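ZmpA Glycopeptidase (Clostridium perfringens, PDB 6XSX) is a glycopeptidase whose M60 metalloprotease module, the part crystallised here, probably cleaves the polypeptide backbone of glycosylated proteins. Local coordinates at residues D401-F406 with K415-Y420; A389-A394 with M411-E416. All coordinates share one frame; numbering follows the deposited sequence.

Contact 1: D401-F406 with K415-Y420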
loop_
_atom_site.group_PDB
_atom_site.type_symbol
_atom_site.label_atom_id
_atom_site.label_comp_id
_atom_site.label_asym_id
_atom_site.label_seq_id
_atom_site.Cartn_x
_atom_site.Cartn_y
_atom_site.Cartn_z
ATOM N N ASP A 401 -16.560 -3.761 -23.278
ATOM C CA ASP A 401 -15.624 -3.134 -24.194
ATOM C C ASP A 401 -15.198 -1.789 -23.607
ATOM O O ASP A 401 -15.912 -0.795 -23.752
ATOM C CB ASP A 401 -16.206 -3.040 -25.608
ATOM C CG ASP A 401 -15.252 -2.399 -26.596
ATOM O OD1 ASP A 401 -14.137 -2.023 -26.190
ATOM O OD2 ASP A 401 -15.635 -2.268 -27.750
ATOM N N LEU A 402 -14.020 -1.767 -22.972
ATOM C CA LEU A 402 -13.585 -0.595 -22.230
ATOM C C LEU A 402 -12.638 0.280 -23.048
ATOM O O LEU A 402 -11.980 1.149 -22.484
ATOM C CB LEU A 402 -12.954 -1.042 -20.908
ATOM C CG LEU A 402 -13.931 -1.697 -19.936
ATOM C CD1 LEU A 402 -13.219 -2.120 -18.663
ATOM C CD2 LEU A 402 -15.087 -0.752 -19.616
ATOM N N SER A 403 -12.609 0.085 -24.378
ATOM C CA SER A 403 -11.723 0.868 -25.229
ATOM C C SER A 403 -12.047 2.361 -25.129
ATOM O O SER A 403 -11.142 3.177 -24.949
ATOM C CB SER A 403 -11.723 0.381 -26.665
ATOM O OG SER A 403 -10.921 -0.794 -26.792
ATOM N N GLU A 404 -13.341 2.700 -25.236
ATOM C CA GLU A 404 -13.786 4.084 -25.184
ATOM C C GLU A 404 -13.405 4.717 -23.841
ATOM O O GLU A 404 -12.898 5.843 -23.806
ATOM C CB GLU A 404 -15.285 4.185 -25.484
ATOM C CG GLU A 404 -15.838 5.581 -25.259
ATOM C CD GLU A 404 -17.297 5.763 -25.633
ATOM O OE1 GLU A 404 -17.791 6.902 -25.530
ATOM O OE2 GLU A 404 -17.937 4.761 -26.021
ATOM N N HIS A 405 -13.650 3.984 -22.743
ATOM C CA HIS A 405 -13.333 4.433 -21.390
ATOM C C HIS A 405 -11.888 4.935 -21.317
ATOM O O HIS A 405 -11.621 6.043 -20.849
ATOM C CB HIS A 405 -13.603 3.298 -20.379
ATOM C CG HIS A 405 -13.233 3.632 -18.970
ATOM N ND1 HIS A 405 -14.009 4.455 -18.175
ATOM C CD2 HIS A 405 -12.175 3.263 -18.214
ATOM C CE1 HIS A 405 -13.438 4.583 -16.991
ATOM N NE2 HIS A 405 -12.316 3.852 -16.986
ATOM N N PHE A 406 -10.956 4.106 -21.796
ATOM C CA PHE A 406 -9.544 4.428 -21.708
ATOM C C PHE A 406 -9.161 5.516 -22.712
ATOM O O PHE A 406 -8.382 6.411 -22.377
ATOM C CB PHE A 406 -8.699 3.163 -21.837
ATOM C CG PHE A 406 -8.628 2.315 -20.588
ATOM C CD1 PHE A 406 -7.741 2.626 -19.566
ATOM C CD2 PHE A 406 -9.425 1.185 -20.449
ATOM C CE1 PHE A 406 -7.666 1.835 -18.429
ATOM C CE2 PHE A 406 -9.349 0.391 -19.311
ATOM C CZ PHE A 406 -8.468 0.719 -18.302
ATOM N N LYS A 415 -5.968 -0.269 -33.067
ATOM C CA LYS A 415 -6.992 -0.928 -33.860
ATOM C C LYS A 415 -7.198 -2.359 -33.365
ATOM O O LYS A 415 -8.339 -2.761 -33.142
ATOM C CB LYS A 415 -6.670 -0.838 -35.357
ATOM N N GLU A 416 -6.098 -3.094 -33.136
ATOM C CA GLU A 416 -6.178 -4.491 -32.721
ATOM C C GLU A 416 -6.763 -4.632 -31.308
ATOM O O GLU A 416 -7.527 -5.561 -31.047
ATOM C CB GLU A 416 -4.868 -5.254 -32.971
ATOM C CG GLU A 416 -3.706 -4.865 -32.069
ATOM C CD GLU A 416 -2.825 -3.706 -32.520
ATOM O OE1 GLU A 416 -3.254 -2.920 -33.413
ATOM O OE2 GLU A 416 -1.703 -3.585 -31.968
ATOM N N THR A 417 -6.425 -3.700 -30.409
ATOM C CA THR A 417 -6.968 -3.687 -29.055
ATOM C C THR A 417 -8.492 -3.573 -29.111
ATOM O O THR A 417 -9.197 -4.319 -28.434
ATOM C CB THR A 417 -6.367 -2.550 -28.218
ATOM O OG1 THR A 417 -4.951 -2.707 -28.169
ATOM C CG2 THR A 417 -6.898 -2.503 -26.803
ATOM N N LYS A 418 -8.974 -2.648 -29.948
ATOM C CA LYS A 418 -10.392 -2.390 -30.153
ATOM C C LYS A 418 -11.072 -3.626 -30.745
ATOM O O LYS A 418 -12.198 -3.959 -30.367
ATOM C CB LYS A 418 -10.596 -1.176 -31.068
ATOM C CG LYS A 418 -10.277 0.189 -30.466
ATOM C CD LYS A 418 -10.548 1.308 -31.451
ATOM C CE LYS A 418 -10.937 2.633 -30.829
ATOM N NZ LYS A 418 -9.762 3.511 -30.622
ATOM N N GLU A 419 -10.380 -4.295 -31.681
ATOM C CA GLU A 419 -10.880 -5.542 -32.234
ATOM C C GLU A 419 -11.040 -6.561 -31.108
ATOM O O GLU A 419 -12.101 -7.168 -30.982
ATOM C CB GLU A 419 -9.969 -6.071 -33.342
ATOM C CG GLU A 419 -9.959 -5.217 -34.599
ATOM C CD GLU A 419 -8.947 -5.658 -35.650
ATOM O OE1 GLU A 419 -8.885 -5.002 -36.709
ATOM O OE2 GLU A 419 -8.223 -6.660 -35.414
ATOM N N TYR A 420 -9.992 -6.713 -30.284
ATOM C CA TYR A 420 -9.991 -7.658 -29.175
ATOM C C TYR A 420 -11.176 -7.387 -28.249
ATOM O O TYR A 420 -11.917 -8.307 -27.909
ATOM C CB TYR A 420 -8.665 -7.610 -28.405
ATOM C CG TYR A 420 -8.553 -8.547 -27.223
ATOM C CD1 TYR A 420 -8.003 -9.815 -27.363
ATOM C CD2 TYR A 420 -8.972 -8.165 -25.954
ATOM C CE1 TYR A 420 -7.880 -10.677 -26.282
ATOM C CE2 TYR A 420 -8.856 -9.014 -24.862
ATOM C CZ TYR A 420 -8.309 -10.277 -25.022
ATOM O OH TYR A 420 -8.195 -11.124 -23.950
HETATM O O HOH W 1 -13.777 -2.038 -29.578
#

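Contact 2: A389-A394 with M411-E416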
loop_
_atom_site.group_PDB
_atom_site.type_symbol
_atom_site.label_atom_id
_atom_site.label_comp_id
_atom_site.label_asym_id
_atom_site.label_seq_id
_atom_site.Cartn_x
_atom_site.Cartn_y
_atom_site.Cartn_z
ATOM N N ALA A 389 -2.511 -3.241 -22.972
ATOM C CA ALA A 389 -2.761 -4.480 -22.247
ATOM C C ALA A 389 -3.774 -4.252 -21.122
ATOM O O ALA A 389 -4.604 -5.117 -20.863
ATOM C CB ALA A 389 -1.470 -5.085 -21.745
ATOM N N TRP A 390 -3.702 -3.087 -20.459
ATOM C CA TRP A 390 -4.655 -2.747 -19.410
ATOM C C TRP A 390 -6.069 -2.761 -19.983
ATOM O O TRP A 390 -7.004 -3.244 -19.342
ATOM C CB TRP A 390 -4.377 -1.359 -18.832
ATOM C CG TRP A 390 -3.103 -1.178 -18.068
ATOM C CD1 TRP A 390 -2.234 -2.139 -17.637
ATOM C CD2 TRP A 390 -2.588 0.075 -17.583
ATOM N NE1 TRP A 390 -1.201 -1.563 -16.944
ATOM C CE2 TRP A 390 -1.391 -0.208 -16.894
ATOM C CE3 TRP A 390 -3.016 1.406 -17.675
ATOM C CZ2 TRP A 390 -0.623 0.791 -16.296
ATOM C CZ3 TRP A 390 -2.259 2.394 -17.083
ATOM C CH2 TRP A 390 -1.074 2.088 -16.409
ATOM N N VAL A 391 -6.213 -2.197 -21.190
ATOM C CA VAL A 391 -7.524 -2.036 -21.794
ATOM C C VAL A 391 -8.115 -3.421 -22.032
ATOM O O VAL A 391 -9.298 -3.646 -21.798
ATOM C CB VAL A 391 -7.450 -1.231 -23.102
ATOM C CG1 VAL A 391 -8.795 -1.205 -23.820
ATOM C CG2 VAL A 391 -6.941 0.176 -22.856
ATOM N N MET A 392 -7.258 -4.343 -22.487
ATOM C CA MET A 392 -7.683 -5.686 -22.849
ATOM C C MET A 392 -8.014 -6.489 -21.596
ATOM O O MET A 392 -9.058 -7.142 -21.552
ATOM C CB MET A 392 -6.614 -6.401 -23.681
ATOM C CG MET A 392 -6.532 -5.833 -25.082
ATOM S SD MET A 392 -5.328 -6.658 -26.149
ATOM C CE MET A 392 -3.780 -6.206 -25.367
ATOM N N ALA A 393 -7.127 -6.412 -20.593
ATOM C CA ALA A 393 -7.273 -7.135 -19.337
ATOM C C ALA A 393 -8.495 -6.641 -18.559
ATOM O O ALA A 393 -9.275 -7.453 -18.049
ATOM C CB ALA A 393 -6.006 -7.054 -18.519
ATOM N N ALA A 394 -8.653 -5.314 -18.471
ATOM C CA ALA A 394 -9.804 -4.722 -17.802
ATOM C C ALA A 394 -11.087 -5.105 -18.546
ATOM O O ALA A 394 -12.113 -5.372 -17.924
ATOM C CB ALA A 394 -9.644 -3.220 -17.684
ATOM N N MET A 411 -5.650 8.007 -23.630
ATOM C CA MET A 411 -4.757 6.924 -24.007
ATOM C C MET A 411 -4.995 6.577 -25.475
ATOM O O MET A 411 -6.118 6.694 -25.967
ATOM C CB MET A 411 -5.016 5.685 -23.148
ATOM C CG MET A 411 -4.118 4.527 -23.504
ATOM S SD MET A 411 -4.706 3.000 -22.762
ATOM C CE MET A 411 -4.518 3.404 -21.026
ATOM N N ASP A 412 -3.927 6.152 -26.164
ATOM C CA ASP A 412 -4.020 5.778 -27.565
ATOM C C ASP A 412 -4.311 4.285 -27.653
ATOM O O ASP A 412 -3.419 3.466 -27.451
ATOM C CB ASP A 412 -2.744 6.143 -28.328
ATOM C CG ASP A 412 -2.904 6.196 -29.839
ATOM O OD1 ASP A 412 -3.657 5.367 -30.401
ATOM O OD2 ASP A 412 -2.267 7.069 -30.452
ATOM N N VAL A 413 -5.565 3.945 -27.961
ATOM C CA VAL A 413 -5.967 2.552 -28.041
ATOM C C VAL A 413 -5.893 2.125 -29.505
ATOM O O VAL A 413 -6.467 2.791 -30.362
ATOM C CB VAL A 413 -7.367 2.344 -27.434
ATOM C CG1 VAL A 413 -7.852 0.915 -27.586
ATOM C CG2 VAL A 413 -7.416 2.775 -25.977
ATOM N N TRP A 414 -5.179 1.017 -29.765
ATOM C CA TRP A 414 -4.839 0.580 -31.113
ATOM C C TRP A 414 -5.979 -0.223 -31.727
ATOM O O TRP A 414 -6.798 -0.808 -31.009
ATOM C CB TRP A 414 -3.549 -0.248 -31.129
ATOM C CG TRP A 414 -2.333 0.490 -30.668
ATOM C CD1 TRP A 414 -2.043 1.807 -30.881
ATOM C CD2 TRP A 414 -1.220 -0.059 -29.939
ATOM N NE1 TRP A 414 -0.833 2.121 -30.318
ATOM C CE2 TRP A 414 -0.302 0.996 -29.740
ATOM C CE3 TRP A 414 -0.907 -1.334 -29.443
ATOM C CZ2 TRP A 414 0.908 0.812 -29.064
ATOM C CZ3 TRP A 414 0.287 -1.515 -28.772
ATOM C CH2 TRP A 414 1.181 -0.455 -28.591
ATOM N N LYS A 415 -5.968 -0.269 -33.067
ATOM C CA LYS A 415 -6.992 -0.928 -33.860
ATOM C C LYS A 415 -7.198 -2.359 -33.365
ATOM O O LYS A 415 -8.339 -2.761 -33.142
ATOM C CB LYS A 415 -6.670 -0.838 -35.357
ATOM N N GLU A 416 -6.098 -3.094 -33.136
ATOM C CA GLU A 416 -6.178 -4.491 -32.721
ATOM C C GLU A 416 -6.763 -4.632 -31.308
ATOM O O GLU A 416 -7.527 -5.561 -31.047
ATOM C CB GLU A 416 -4.868 -5.254 -32.971
ATOM C CG GLU A 416 -3.706 -4.865 -32.069
ATOM C CD GLU A 416 -2.825 -3.706 -32.520
ATOM O OE1 GLU A 416 -3.254 -2.920 -33.413
ATOM O OE2 GLU A 416 -1.703 -3.585 -31.968
#

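Contact 1: D401-F406 with K415-Y420
Ser-403, in the first turn of helix 403-408, presents its hydroxyl to the flank of Lys-418 on helix 415-421. With OG beside its own backbone N and anti to the carbonyl carbon (chi1 -78°), the oxygen lies 3.8 Å from CA and 3.9 Å from CG of Lys-418. This is a van der Waals approach to the aliphatic root of the lysine, and the hydroxyl is hydrogen-bonded to Thr-421 OG1, in the same helix as Lys-418. The lysine chain bends at its last torsion, and NZ forms a salt bridge with Glu-407, on the same short helix as Ser-403. Thr-417 adds a looser approach, its CG2 standing 4.4 Å from Ser-403 OG.

Beside this packing, Asp-401 forms an Asx turn. Its OD1 accepts from Ser-403 N at 3.2 Å, a fairly straight bond (163°) on the anti side of the carboxylate and 33° out of its plane. The other oxygen, OD2, faces a water that donates both to Asp-401 OD2 and to Lys-418 O, each at 2.6 Å.

Both oxygens of Asp-401 thus tie toward helix 415-421, OD1 through a hydrogen bond with Thr-421 OG1 and OD2 through the water. The direct contact is van der Waals packing of a hydroxyl on C-H groups, while water, Thr-421 and the Lys-418 to Glu-407 ion pair supply the polar links.

Contact 2: A389-A394 with M411-E416
Met-411 runs extended toward Val-391 and Trp-390, with CG anti to the backbone N (chi1 180°) and the next torsion also close to extended. These two torsions carry SD to Val-391, and the turn about the CG-SD bond (chi3 -64°) brings CE to Trp-390. On the helix, Val-391 places CG2 beside its backbone N and anti to the carbonyl carbon, which makes this methyl the meeting point for two residues of the opposing segment. Met-411 SD lies 3.6 Å from Val-391 CG2, the two side chains running antiparallel alongside one another. Val-413 approaches the same methyl tip to tip, its own CG2 being 4.1 Å from Val-391 CG2.

The methionine methyl reaches the indole at a slant: CE is 4.2 Å from Trp-390 CE3, and the methionine chain lies roughly perpendicular to the tryptophan side chain. The indole nitrogen is engaged elsewhere, in a hydrogen bond with Thr-293 OG1, while His-387 meets the ring system edge-to-face.

Met-411 and Val-413 both point at the helix, whereas the intervening Asp-412 is exposed, the alternation expected of an extended backbone. Asn-388 adds a polar tie by using its side-chain amide twice, ND2 with Asp-412 O and OD1 with Trp-414 N, the latter being the N-cap residue of helix 415-421. The arrangement is that of an extended connector between two short helices, 403-408 and 415-421, laid by its apolar side on the longer helix 383-398 within the helical part of the M60 catalytic module.

In the fold
The centres of contacts 1 and 2 lie about 5 Å apart, and the two form one continuous, largely buried patch. Val-391 belongs to both: besides its partners in contact 2 it touches Ser-403 and Thr-417 of contact 1. Further joints are packing between Tyr-420 CD2 and Met-392 CG at 3.5 Å, and between Phe-406 O and Met-411 CB, also at 3.5 Å. Neither contact includes the HExxH pattern on helix 277-286, probably the zinc-binding motif of this metalloprotease, which has no metal bound in this structure; the patch packs helices 403-408 and 415-421 and their connector onto helix 383-398.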